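Local coordinates for protein gluconokinase (PDB 3T61) that probably catalyses the ATP-dependent phosphorylation of D-gluconate to 6-phospho-D-gluconate, a step in gluconate utilization, at residues 36-41 / 88-93; 30-35 / 46-51; 121-126 / 160-165. One frame throughout, in Å; residues are numbered along the deposited sequence.

Contact 1 (36-41 / 88-93)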
ATOM      1  N   GLU A  36      -2.812 -17.591   4.831  1.00 31.11           N
ATOM      2  CA  GLU A  36      -1.574 -18.224   5.248  1.00 35.64           C
ATOM      3  C   GLU A  36      -1.839 -19.582   5.889  1.00 34.39           C
ATOM      4  O   GLU A  36      -1.141 -20.551   5.601  1.00 34.07           O
ATOM      5  CB  GLU A  36      -0.806 -17.293   6.188  1.00 38.39           C
ATOM      6  CG  GLU A  36      -0.415 -15.997   5.488  1.00 45.45           C
ATOM      7  CD  GLU A  36       0.255 -14.982   6.390  1.00 49.15           C
ATOM      8  OE1 GLU A  36      -0.321 -14.648   7.449  1.00 50.78           O
ATOM      9  OE2 GLU A  36       1.354 -14.506   6.029  1.00 52.93           O
ATOM     10  N   ALA A  37      -2.861 -19.661   6.736  1.00 33.96           N
ATOM     11  CA  ALA A  37      -3.199 -20.927   7.386  1.00 33.59           C
ATOM     12  C   ALA A  37      -3.602 -21.970   6.333  1.00 32.71           C
ATOM     13  O   ALA A  37      -3.128 -23.098   6.376  1.00 33.15           O
ATOM     14  CB  ALA A  37      -4.328 -20.716   8.411  1.00 32.41           C
ATOM     15  N   ILE A  38      -4.469 -21.591   5.392  1.00 32.18           N
ATOM     16  CA  ILE A  38      -4.896 -22.488   4.320  1.00 33.55           C
ATOM     17  C   ILE A  38      -3.662 -23.003   3.560  1.00 34.57           C
ATOM     18  O   ILE A  38      -3.503 -24.208   3.344  1.00 32.17           O
ATOM     19  CB  ILE A  38      -5.799 -21.770   3.273  1.00 34.73           C
ATOM     20  CG1 ILE A  38      -7.109 -21.291   3.904  1.00 34.96           C
ATOM     21  CG2 ILE A  38      -6.068 -22.712   2.091  1.00 31.35           C
ATOM     22  CD1 ILE A  38      -8.144 -22.368   4.108  1.00 41.66           C
ATOM     23  N   ALA A  39      -2.807 -22.071   3.144  1.00 35.41           N
ATOM     24  CA  ALA A  39      -1.594 -22.398   2.399  1.00 37.28           C
ATOM     25  C   ALA A  39      -0.709 -23.384   3.153  1.00 38.82           C
ATOM     26  O   ALA A  39      -0.227 -24.366   2.588  1.00 37.99           O
ATOM     27  CB  ALA A  39      -0.814 -21.136   2.099  1.00 34.00           C
ATOM     28  N   GLU A  40      -0.488 -23.120   4.431  1.00 39.92           N
ATOM     29  CA  GLU A  40       0.351 -24.005   5.207  1.00 42.02           C
ATOM     30  C   GLU A  40      -0.273 -25.397   5.287  1.00 42.77           C
ATOM     31  O   GLU A  40       0.413 -26.403   5.111  1.00 42.31           O
ATOM     32  CB  GLU A  40       0.563 -23.436   6.603  1.00 42.35           C
ATOM     33  CG  GLU A  40       1.534 -24.243   7.423  1.00 48.22           C
ATOM     34  CD  GLU A  40       1.946 -23.538   8.696  1.00 50.51           C
ATOM     35  OE1 GLU A  40       1.055 -23.184   9.497  1.00 51.81           O
ATOM     36  OE2 GLU A  40       3.163 -23.341   8.894  1.00 53.53           O
ATOM     37  N   ALA A  41      -1.577 -25.454   5.534  1.00 42.87           N
ATOM     38  CA  ALA A  41      -2.270 -26.730   5.633  1.00 44.08           C
ATOM     39  C   ALA A  41      -2.206 -27.534   4.333  1.00 44.32           C
ATOM     40  O   ALA A  41      -2.117 -28.758   4.366  1.00 44.28           O
ATOM     41  CB  ALA A  41      -3.729 -26.504   6.040  1.00 43.10           C
ATOM     42  N   PRO A  88      -0.194 -25.250  -7.603  1.00 54.11           N
ATOM     43  CA  PRO A  88      -1.202 -24.478  -6.871  1.00 50.50           C
ATOM     44  C   PRO A  88      -0.630 -23.416  -5.940  1.00 47.11           C
ATOM     45  O   PRO A  88       0.416 -23.608  -5.315  1.00 46.31           O
ATOM     46  CB  PRO A  88      -1.965 -25.553  -6.101  1.00 51.30           C
ATOM     47  CG  PRO A  88      -1.850 -26.746  -6.986  1.00 52.75           C
ATOM     48  CD  PRO A  88      -0.395 -26.692  -7.384  1.00 53.34           C
ATOM     49  N   VAL A  89      -1.332 -22.294  -5.851  1.00 42.55           N
ATOM     50  CA  VAL A  89      -0.914 -21.209  -4.981  1.00 39.04           C
ATOM     51  C   VAL A  89      -2.133 -20.638  -4.258  1.00 35.90           C
ATOM     52  O   VAL A  89      -3.256 -20.746  -4.744  1.00 34.45           O
ATOM     53  CB  VAL A  89      -0.210 -20.075  -5.797  1.00 38.63           C
ATOM     54  CG1 VAL A  89      -1.190 -19.418  -6.757  1.00 38.82           C
ATOM     55  CG2 VAL A  89       0.374 -19.051  -4.865  1.00 38.50           C
ATOM     56  N   VAL A  90      -1.912 -20.062  -3.081  1.00 33.42           N
ATOM     57  CA  VAL A  90      -2.993 -19.437  -2.332  1.00 32.52           C
ATOM     58  C   VAL A  90      -2.711 -17.940  -2.329  1.00 31.88           C
ATOM     59  O   VAL A  90      -1.658 -17.509  -1.866  1.00 32.57           O
ATOM     60  CB  VAL A  90      -3.049 -19.919  -0.878  1.00 32.48           C
ATOM     61  CG1 VAL A  90      -4.179 -19.216  -0.165  1.00 29.24           C
ATOM     62  CG2 VAL A  90      -3.223 -21.434  -0.823  1.00 31.41           C
ATOM     63  N   VAL A  91      -3.646 -17.146  -2.840  1.00 30.42           N
ATOM     64  CA  VAL A  91      -3.444 -15.704  -2.892  1.00 30.39           C
ATOM     65  C   VAL A  91      -4.551 -14.901  -2.235  1.00 30.28           C
ATOM     66  O   VAL A  91      -5.727 -15.135  -2.489  1.00 30.50           O
ATOM     67  CB  VAL A  91      -3.340 -15.184  -4.357  1.00 29.90           C
ATOM     68  CG1 VAL A  91      -3.119 -13.673  -4.355  1.00 27.67           C
ATOM     69  CG2 VAL A  91      -2.206 -15.891  -5.095  1.00 29.11           C
ATOM     70  N   SER A  92      -4.163 -13.941  -1.401  1.00 28.71           N
ATOM     71  CA  SER A  92      -5.126 -13.068  -0.764  1.00 27.99           C
ATOM     72  C   SER A  92      -5.412 -11.927  -1.753  1.00 26.48           C
ATOM     73  O   SER A  92      -4.502 -11.269  -2.255  1.00 24.27           O
ATOM     74  CB  SER A  92      -4.571 -12.521   0.560  1.00 31.50           C
ATOM     75  OG  SER A  92      -3.366 -11.795   0.381  1.00 31.42           O
ATOM     76  N   CYS A  93      -6.688 -11.713  -2.038  1.00 24.97           N
ATOM     77  CA  CYS A  93      -7.105 -10.683  -2.963  1.00 23.88           C
ATOM     78  C   CYS A  93      -8.577 -10.382  -2.722  1.00 23.92           C
ATOM     79  O   CYS A  93      -9.422 -11.259  -2.863  1.00 21.94           O
ATOM     80  CB  CYS A  93      -6.884 -11.171  -4.403  1.00 24.00           C
ATOM     81  SG  CYS A  93      -7.508 -10.054  -5.648  1.00 26.06           S
TER
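I38 and A39, one after the other on helix 31-42, press on a single side chain of the strand, V90, and this small apolar patch is the whole meeting of 36-41 with 88-93. Walking up the helix, I38 comes first. It sets out toward the strand, but the longer branch through CG1 leads off in another direction, so what it offers V90 is the methyl CG2, 4.3 Å from V90 CG2. That is a loose van der Waals approach. A39 is the closer partner and sits level with V90, their CA atoms 5.8 Å apart. Its methyl faces the strand: A39 CB lies 3.8 Å from V90 CG2 and 3.9 Å from V90 CB. The same CG2 also reaches past the methyl to the helix backbone, 3.7 Å from A39 CA. With so short a residue at this point, the valine branch can lie right against the helix.

The rotamer of V90 decides which methyl does the work. CG1 stands anti to the backbone N (chi1 179°), which leaves CG2 beside that nitrogen, and it is CG2 that meets both I38 and A39. No hydrogen bond crosses between the segments; the helix keeps its own ladder, as with E40 N to E36 O at 2.9 Å, and V90 bonds to its neighbour in the sheet.

All three touching residues are buried, and the contact is plain core packing of a helix on one face of the parallel sheet. V90 pairs through its backbone with P45 and I47 on one side, while V89 and V91 pair with strand 21-24 on the other. V91 faces helix 69-83 across the sheet, A39 also touches F46, and I38 continues into helix 166-187 at A173 and L174.

Contact 2 (30-35 / 46-51). With PO4 (phosphate ion), chain C.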
ATOM      1  N   GLY A  30      -9.549 -10.374   7.143  1.00 26.91           N
ATOM      2  CA  GLY A  30      -8.605 -11.406   7.560  1.00 26.31           C
ATOM      3  C   GLY A  30      -8.079 -12.332   6.464  1.00 26.20           C
ATOM      4  O   GLY A  30      -7.657 -13.447   6.754  1.00 24.54           O
ATOM      5  N   LYS A  31      -8.093 -11.878   5.210  1.00 27.34           N
ATOM      6  CA  LYS A  31      -7.617 -12.701   4.103  1.00 27.43           C
ATOM      7  C   LYS A  31      -6.198 -13.218   4.292  1.00 26.93           C
ATOM      8  O   LYS A  31      -5.930 -14.394   4.040  1.00 24.91           O
ATOM      9  CB  LYS A  31      -7.701 -11.942   2.776  1.00 26.02           C
ATOM     10  CG  LYS A  31      -9.111 -11.581   2.337  1.00 25.48           C
ATOM     11  CD  LYS A  31      -9.134 -10.797   1.012  1.00 25.89           C
ATOM     12  CE  LYS A  31      -8.377  -9.477   1.095  1.00 26.28           C
ATOM     13  NZ  LYS A  31      -9.077  -8.502   1.975  1.00 22.97           N
ATOM     14  N   SER A  32      -5.269 -12.362   4.710  1.00 28.66           N
ATOM     15  CA  SER A  32      -3.893 -12.830   4.899  1.00 31.63           C
ATOM     16  C   SER A  32      -3.759 -13.882   6.011  1.00 30.98           C
ATOM     17  O   SER A  32      -3.036 -14.862   5.829  1.00 30.70           O
ATOM     18  CB  SER A  32      -2.931 -11.654   5.159  1.00 29.72           C
ATOM     19  OG  SER A  32      -3.337 -10.916   6.296  1.00 36.10           O
ATOM     20  N   SER A  33      -4.416 -13.694   7.157  1.00 30.13           N
ATOM     21  CA  SER A  33      -4.307 -14.701   8.223  1.00 30.78           C
ATOM     22  C   SER A  33      -4.882 -16.050   7.774  1.00 29.67           C
ATOM     23  O   SER A  33      -4.273 -17.102   7.966  1.00 27.32           O
ATOM     24  CB  SER A  33      -5.038 -14.240   9.486  1.00 31.39           C
ATOM     25  OG  SER A  33      -4.451 -13.062  10.008  1.00 38.42           O
ATOM     26  N   VAL A  34      -6.065 -16.000   7.172  1.00 27.95           N
ATOM     27  CA  VAL A  34      -6.727 -17.205   6.702  1.00 29.02           C
ATOM     28  C   VAL A  34      -5.965 -17.806   5.533  1.00 28.78           C
ATOM     29  O   VAL A  34      -5.760 -19.024   5.467  1.00 25.70           O
ATOM     30  CB  VAL A  34      -8.171 -16.904   6.249  1.00 28.97           C
ATOM     31  CG1 VAL A  34      -8.808 -18.163   5.690  1.00 27.86           C
ATOM     32  CG2 VAL A  34      -8.983 -16.348   7.419  1.00 26.28           C
ATOM     33  N   GLY A  35      -5.541 -16.934   4.618  1.00 28.05           N
ATOM     34  CA  GLY A  35      -4.792 -17.377   3.454  1.00 28.99           C
ATOM     35  C   GLY A  35      -3.516 -18.107   3.831  1.00 29.97           C
ATOM     36  O   GLY A  35      -3.168 -19.128   3.234  1.00 27.24           O
ATOM     37  N   PHE A  46       2.013 -19.178  -0.041  1.00 34.63           N
ATOM     38  CA  PHE A  46       1.032 -18.114   0.087  1.00 33.51           C
ATOM     39  C   PHE A  46       1.594 -16.830  -0.494  1.00 33.74           C
ATOM     40  O   PHE A  46       2.749 -16.483  -0.254  1.00 33.53           O
ATOM     41  CB  PHE A  46       0.685 -17.872   1.557  1.00 32.04           C
ATOM     42  CG  PHE A  46      -0.157 -16.644   1.785  1.00 30.29           C
ATOM     43  CD1 PHE A  46      -1.485 -16.612   1.385  1.00 29.82           C
ATOM     44  CD2 PHE A  46       0.389 -15.509   2.366  1.00 29.87           C
ATOM     45  CE1 PHE A  46      -2.259 -15.469   1.563  1.00 31.24           C
ATOM     46  CE2 PHE A  46      -0.377 -14.354   2.552  1.00 31.74           C
ATOM     47  CZ  PHE A  46      -1.703 -14.335   2.147  1.00 30.44           C
ATOM     48  N   ILE A  47       0.777 -16.130  -1.263  1.00 33.33           N
ATOM     49  CA  ILE A  47       1.186 -14.862  -1.827  1.00 33.59           C
ATOM     50  C   ILE A  47       0.222 -13.798  -1.326  1.00 34.52           C
ATOM     51  O   ILE A  47      -0.996 -13.949  -1.446  1.00 33.06           O
ATOM     52  CB  ILE A  47       1.149 -14.870  -3.377  1.00 34.58           C
ATOM     53  CG1 ILE A  47       2.241 -15.799  -3.923  1.00 33.06           C
ATOM     54  CG2 ILE A  47       1.334 -13.441  -3.903  1.00 30.25           C
ATOM     55  CD1 ILE A  47       2.141 -16.066  -5.409  1.00 35.89           C
ATOM     56  N   GLU A  48       0.758 -12.727  -0.748  1.00 34.83           N
ATOM     57  CA  GLU A  48      -0.102 -11.655  -0.289  1.00 35.68           C
ATOM     58  C   GLU A  48      -0.405 -10.741  -1.468  1.00 34.39           C
ATOM     59  O   GLU A  48       0.496 -10.106  -2.016  1.00 34.65           O
ATOM     60  CB  GLU A  48       0.555 -10.851   0.829  1.00 38.28           C
ATOM     61  CG  GLU A  48      -0.379  -9.786   1.378  1.00 45.27           C
ATOM     62  CD  GLU A  48      -0.113  -9.465   2.832  1.00 50.06           C
ATOM     63  OE1 GLU A  48      -0.038 -10.418   3.643  1.00 51.45           O
ATOM     64  OE2 GLU A  48       0.013  -8.266   3.160  1.00 51.74           O
ATOM     65  N   GLY A  49      -1.676 -10.684  -1.853  1.00 32.36           N
ATOM     66  CA  GLY A  49      -2.085  -9.853  -2.973  1.00 33.67           C
ATOM     67  C   GLY A  49      -1.652  -8.397  -2.900  1.00 34.14           C
ATOM     68  O   GLY A  49      -1.247  -7.825  -3.911  1.00 32.32           O
ATOM     69  N   ASP A  50      -1.734  -7.802  -1.714  1.00 34.50           N
ATOM     70  CA  ASP A  50      -1.364  -6.402  -1.511  1.00 37.94           C
ATOM     71  C   ASP A  50       0.010  -6.019  -2.049  1.00 37.23           C
ATOM     72  O   ASP A  50       0.221  -4.882  -2.481  1.00 39.13           O
ATOM     73  CB  ASP A  50      -1.388  -6.049  -0.022  1.00 41.72           C
ATOM     74  CG  ASP A  50      -2.782  -5.930   0.525  1.00 44.54           C
ATOM     75  OD1 ASP A  50      -3.639  -5.333  -0.155  1.00 46.49           O
ATOM     76  OD2 ASP A  50      -3.015  -6.421   1.650  1.00 49.20           O
ATOM     77  N   ALA A  51       0.946  -6.957  -1.995  1.00 33.43           N
ATOM     78  CA  ALA A  51       2.297  -6.703  -2.455  1.00 32.85           C
ATOM     79  C   ALA A  51       2.425  -6.535  -3.975  1.00 32.30           C
ATOM     80  O   ALA A  51       3.487  -6.169  -4.463  1.00 32.43           O
ATOM     81  CB  ALA A  51       3.217  -7.819  -1.979  1.00 31.66           C
TER
HETATM   82  P   PO4 C 300      -7.119  -8.317   5.362  1.00 28.23           P
HETATM   83  O1  PO4 C 300      -5.716  -9.195   5.242  1.00 32.92           O
HETATM   84  O2  PO4 C 300      -8.316  -8.935   4.452  1.00 31.49           O
HETATM   85  O3  PO4 C 300      -7.551  -8.433   6.862  1.00 34.71           O
HETATM   86  O4  PO4 C 300      -6.969  -6.790   4.872  1.00 34.62           O
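The F46 ring meets helix 31-35 obliquely. Its CD1 lies 3.5 Å from G35 C, and CZ at the far end approaches S32 CA at 3.8 Å, so the ring spans one turn of the helix. One face has E48 N over it, 3.8 Å from the ring plane and nearer the border of the ring than its middle. With chi1 at 171°, F46 extends its ring away from its own nitrogen and across to the helix, where it lies directly on the G35 backbone, F46 CE1 3.7 Å from G35 CA. Further along, E48 OE1 comes within 3.5 Å of S32 CB, while its salt bridge goes to R59 of the second subunit.

At the start of the helix a phosphate ion, probably from the crystallisation liquor, is held mainly by main-chain amides. G30 N donates to O3, K31 N to O2 and S32 N to O1, the last nearly straight at 171°; G28 N adds another. The K31 chain bends at its outer two torsions, bringing NZ back to O2 at 2.6 Å, and NZ also binds G25 O. The helix dipole would probably add to the attraction.

A loop that leaves strand 21-24, wraps the phosphate with its amides and runs into helix 31-42 fits the P-loop (Walker A) of nucleotide-binding kinases, consistent with a site for an ATP phosphate.

Contact 3 (121-126 / 160-165)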
ATOM      1  N   GLU A 121     -20.668  -4.757   8.701  1.00 34.60           N
ATOM      2  CA  GLU A 121     -19.771  -3.648   8.992  1.00 37.73           C
ATOM      3  C   GLU A 121     -19.380  -3.629  10.463  1.00 36.71           C
ATOM      4  O   GLU A 121     -18.208  -3.445  10.805  1.00 36.27           O
ATOM      5  CB  GLU A 121     -20.433  -2.311   8.645  1.00 40.68           C
ATOM      6  CG  GLU A 121     -19.505  -1.127   8.884  1.00 46.22           C
ATOM      7  CD  GLU A 121     -20.145   0.213   8.593  1.00 50.06           C
ATOM      8  OE1 GLU A 121     -20.643   0.420   7.464  1.00 51.68           O
ATOM      9  OE2 GLU A 121     -20.135   1.069   9.500  1.00 53.52           O
ATOM     10  N   SER A 122     -20.366  -3.827  11.334  1.00 36.59           N
ATOM     11  CA  SER A 122     -20.126  -3.808  12.774  1.00 35.92           C
ATOM     12  C   SER A 122     -19.117  -4.854  13.225  1.00 33.09           C
ATOM     13  O   SER A 122     -18.180  -4.548  13.962  1.00 32.56           O
ATOM     14  CB  SER A 122     -21.442  -4.015  13.532  1.00 39.12           C
ATOM     15  OG  SER A 122     -22.438  -3.124  13.068  1.00 45.52           O
ATOM     16  N   VAL A 123     -19.319  -6.095  12.796  1.00 32.03           N
ATOM     17  CA  VAL A 123     -18.419  -7.171  13.186  1.00 32.33           C
ATOM     18  C   VAL A 123     -17.031  -6.940  12.608  1.00 32.06           C
ATOM     19  O   VAL A 123     -16.029  -7.126  13.294  1.00 30.24           O
ATOM     20  CB  VAL A 123     -18.953  -8.544  12.725  1.00 31.57           C
ATOM     21  CG1 VAL A 123     -17.908  -9.617  12.966  1.00 32.70           C
ATOM     22  CG2 VAL A 123     -20.223  -8.880  13.482  1.00 34.26           C
ATOM     23  N   LEU A 124     -16.980  -6.550  11.337  1.00 32.26           N
ATOM     24  CA  LEU A 124     -15.705  -6.277  10.689  1.00 34.92           C
ATOM     25  C   LEU A 124     -14.945  -5.186  11.442  1.00 36.13           C
ATOM     26  O   LEU A 124     -13.777  -5.363  11.783  1.00 34.56           O
ATOM     27  CB  LEU A 124     -15.936  -5.851   9.234  1.00 32.22           C
ATOM     28  CG  LEU A 124     -16.381  -6.977   8.291  1.00 32.07           C
ATOM     29  CD1 LEU A 124     -16.968  -6.398   7.024  1.00 30.29           C
ATOM     30  CD2 LEU A 124     -15.192  -7.889   7.994  1.00 29.22           C
ATOM     31  N   ALA A 125     -15.612  -4.063  11.720  1.00 38.19           N
ATOM     32  CA  ALA A 125     -14.961  -2.958  12.432  1.00 39.64           C
ATOM     33  C   ALA A 125     -14.449  -3.385  13.804  1.00 41.26           C
ATOM     34  O   ALA A 125     -13.319  -3.078  14.184  1.00 40.73           O
ATOM     35  CB  ALA A 125     -15.921  -1.789  12.580  1.00 37.95           C
ATOM     36  N   GLU A 126     -15.288  -4.102  14.542  1.00 43.20           N
ATOM     37  CA  GLU A 126     -14.928  -4.563  15.870  1.00 43.96           C
ATOM     38  C   GLU A 126     -13.727  -5.495  15.845  1.00 43.27           C
ATOM     39  O   GLU A 126     -12.823  -5.369  16.667  1.00 41.58           O
ATOM     40  CB  GLU A 126     -16.130  -5.268  16.508  1.00 46.37           C
ATOM     41  CG  GLU A 126     -15.999  -5.576  17.998  1.00 51.75           C
ATOM     42  CD  GLU A 126     -14.964  -6.649  18.316  1.00 54.89           C
ATOM     43  OE1 GLU A 126     -14.893  -7.655  17.570  1.00 55.59           O
ATOM     44  OE2 GLU A 126     -14.233  -6.492  19.323  1.00 56.75           O
ATOM     45  N   VAL A 160     -17.397 -18.064   4.341  1.00 29.58           N
ATOM     46  CA  VAL A 160     -17.206 -18.292   5.773  1.00 28.86           C
ATOM     47  C   VAL A 160     -17.407 -16.987   6.531  1.00 28.19           C
ATOM     48  O   VAL A 160     -16.798 -15.971   6.189  1.00 25.32           O
ATOM     49  CB  VAL A 160     -15.797 -18.826   6.077  1.00 28.63           C
ATOM     50  CG1 VAL A 160     -15.690 -19.192   7.560  1.00 29.43           C
ATOM     51  CG2 VAL A 160     -15.498 -20.034   5.206  1.00 26.89           C
ATOM     52  N   ASP A 161     -18.269 -17.015   7.550  1.00 25.52           N
ATOM     53  CA  ASP A 161     -18.542 -15.824   8.351  1.00 25.34           C
ATOM     54  C   ASP A 161     -17.373 -15.642   9.311  1.00 24.47           C
ATOM     55  O   ASP A 161     -16.824 -16.612   9.810  1.00 23.86           O
ATOM     56  CB  ASP A 161     -19.852 -15.992   9.132  1.00 24.99           C
ATOM     57  CG  ASP A 161     -20.422 -14.671   9.599  1.00 22.13           C
ATOM     58  OD1 ASP A 161     -19.845 -14.059  10.517  1.00 22.84           O
ATOM     59  OD2 ASP A 161     -21.443 -14.233   9.033  1.00 22.76           O
ATOM     60  N   VAL A 162     -16.988 -14.399   9.572  1.00 25.99           N
ATOM     61  CA  VAL A 162     -15.841 -14.144  10.442  1.00 27.07           C
ATOM     62  C   VAL A 162     -16.136 -13.956  11.933  1.00 27.93           C
ATOM     63  O   VAL A 162     -15.209 -13.827  12.738  1.00 25.72           O
ATOM     64  CB  VAL A 162     -15.044 -12.914   9.939  1.00 25.89           C
ATOM     65  CG1 VAL A 162     -14.610 -13.137   8.508  1.00 25.45           C
ATOM     66  CG2 VAL A 162     -15.890 -11.669  10.061  1.00 24.09           C
ATOM     67  N   ALA A 163     -17.413 -13.959  12.308  1.00 29.12           N
ATOM     68  CA  ALA A 163     -17.785 -13.770  13.709  1.00 30.05           C
ATOM     69  C   ALA A 163     -17.571 -15.046  14.523  1.00 30.14           C
ATOM     70  O   ALA A 163     -18.454 -15.480  15.252  1.00 31.38           O
ATOM     71  CB  ALA A 163     -19.234 -13.315  13.808  1.00 28.72           C
ATOM     72  N   GLN A 164     -16.389 -15.638  14.378  1.00 31.62           N
ATOM     73  CA  GLN A 164     -16.019 -16.862  15.087  1.00 32.52           C
ATOM     74  C   GLN A 164     -14.496 -16.965  15.186  1.00 32.42           C
ATOM     75  O   GLN A 164     -13.780 -16.236  14.512  1.00 31.86           O
ATOM     76  CB  GLN A 164     -16.589 -18.095  14.370  1.00 32.78           C
ATOM     77  CG  GLN A 164     -16.326 -18.173  12.867  1.00 33.74           C
ATOM     78  CD  GLN A 164     -16.991 -19.389  12.209  1.00 34.88           C
ATOM     79  OE1 GLN A 164     -17.312 -19.370  11.016  1.00 33.05           O
ATOM     80  NE2 GLN A 164     -17.185 -20.450  12.982  1.00 30.08           N
ATOM     81  N   PRO A 165     -13.981 -17.862  16.043  1.00 32.73           N
ATOM     82  CA  PRO A 165     -12.527 -18.002  16.179  1.00 33.19           C
ATOM     83  C   PRO A 165     -11.818 -18.264  14.858  1.00 33.20           C
ATOM     84  O   PRO A 165     -12.334 -18.988  13.993  1.00 31.34           O
ATOM     85  CB  PRO A 165     -12.380 -19.172  17.148  1.00 33.43           C
ATOM     86  CG  PRO A 165     -13.584 -19.012  18.025  1.00 35.26           C
ATOM     87  CD  PRO A 165     -14.685 -18.686  17.041  1.00 32.21           C
TER
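V123 carries most of this contact through one methyl: CG1 sits 4.0 Å from A163 CB and 4.1 Å from V162 CG2, touching two successive residues of the loop. The two valine side chains run past one another in opposite directions instead of meeting end on. L124 joins more loosely. It leaves the helix beside the loop, not at it, but the end of the chain turns closer, and CD2 comes to 4.4 Å from V162 CG2. V162 CG2 is thus shared by V123 and L124, and everything that passes between 121-126 and 160-165 is apolar.

At chi1 172° V123 swings CG1 away from its own nitrogen and out over the loop. Across from it, with chi1 -57°, V162 turns CG1 beside its nitrogen, which leaves CG2, the methyl in contact, in the remaining position between nitrogen and carbonyl carbon.

One shell out, the loop is shaped by its own hydrogen bonds. D161 OD1 accepts from A163 N at 3.0 Å and 166°, using the lone pair turned away from the other carboxylate oxygen; this is an Asx turn, and it bends the chain where strand 157-161 ends. A163 is the centre of an inverse gamma turn, whose bond from Q164 N to V162 O is weak. Together the two turns swing the chain round toward P165, the N-cap of helix 166-187, and present V162 and A163 to helix 121-132 on the way.

The patch is only partly buried: A163 is exposed, while V162 is buried and touches L117. V162 still pairs through its backbone with H118 of strand 113-118, as does V160. L124 packs on L141 and L145 of helix 138-147 and on V26 and S29 of the phosphate-binding loop, so the start of helix 121-132 has that helix and that loop as neighbours as well as the loop after strand 157-161.

Contacts 1 and 2 are one continuous piece of packing, their centres 7 Å apart: both use helix 31-42, and their strands, 90-92 and 46-48, are neighbours in the sheet. They join directly where V90 O lies 2.9 Å from I47 N and S92 OG 3.0 Å from G49 N, both probable hydrogen bonds, and E36 CG packs on F46 CD2 at 3.3 Å. Contact 2 alone holds the phosphate. Contact 3 is at the sheet's other outer strand, its centre about 17 Å from that of contact 2 and about 20 Å from that of contact 1; nearest atoms stay about 6 and 8 Å away. It borders the phosphate site indirectly, through the loop that its helix touches.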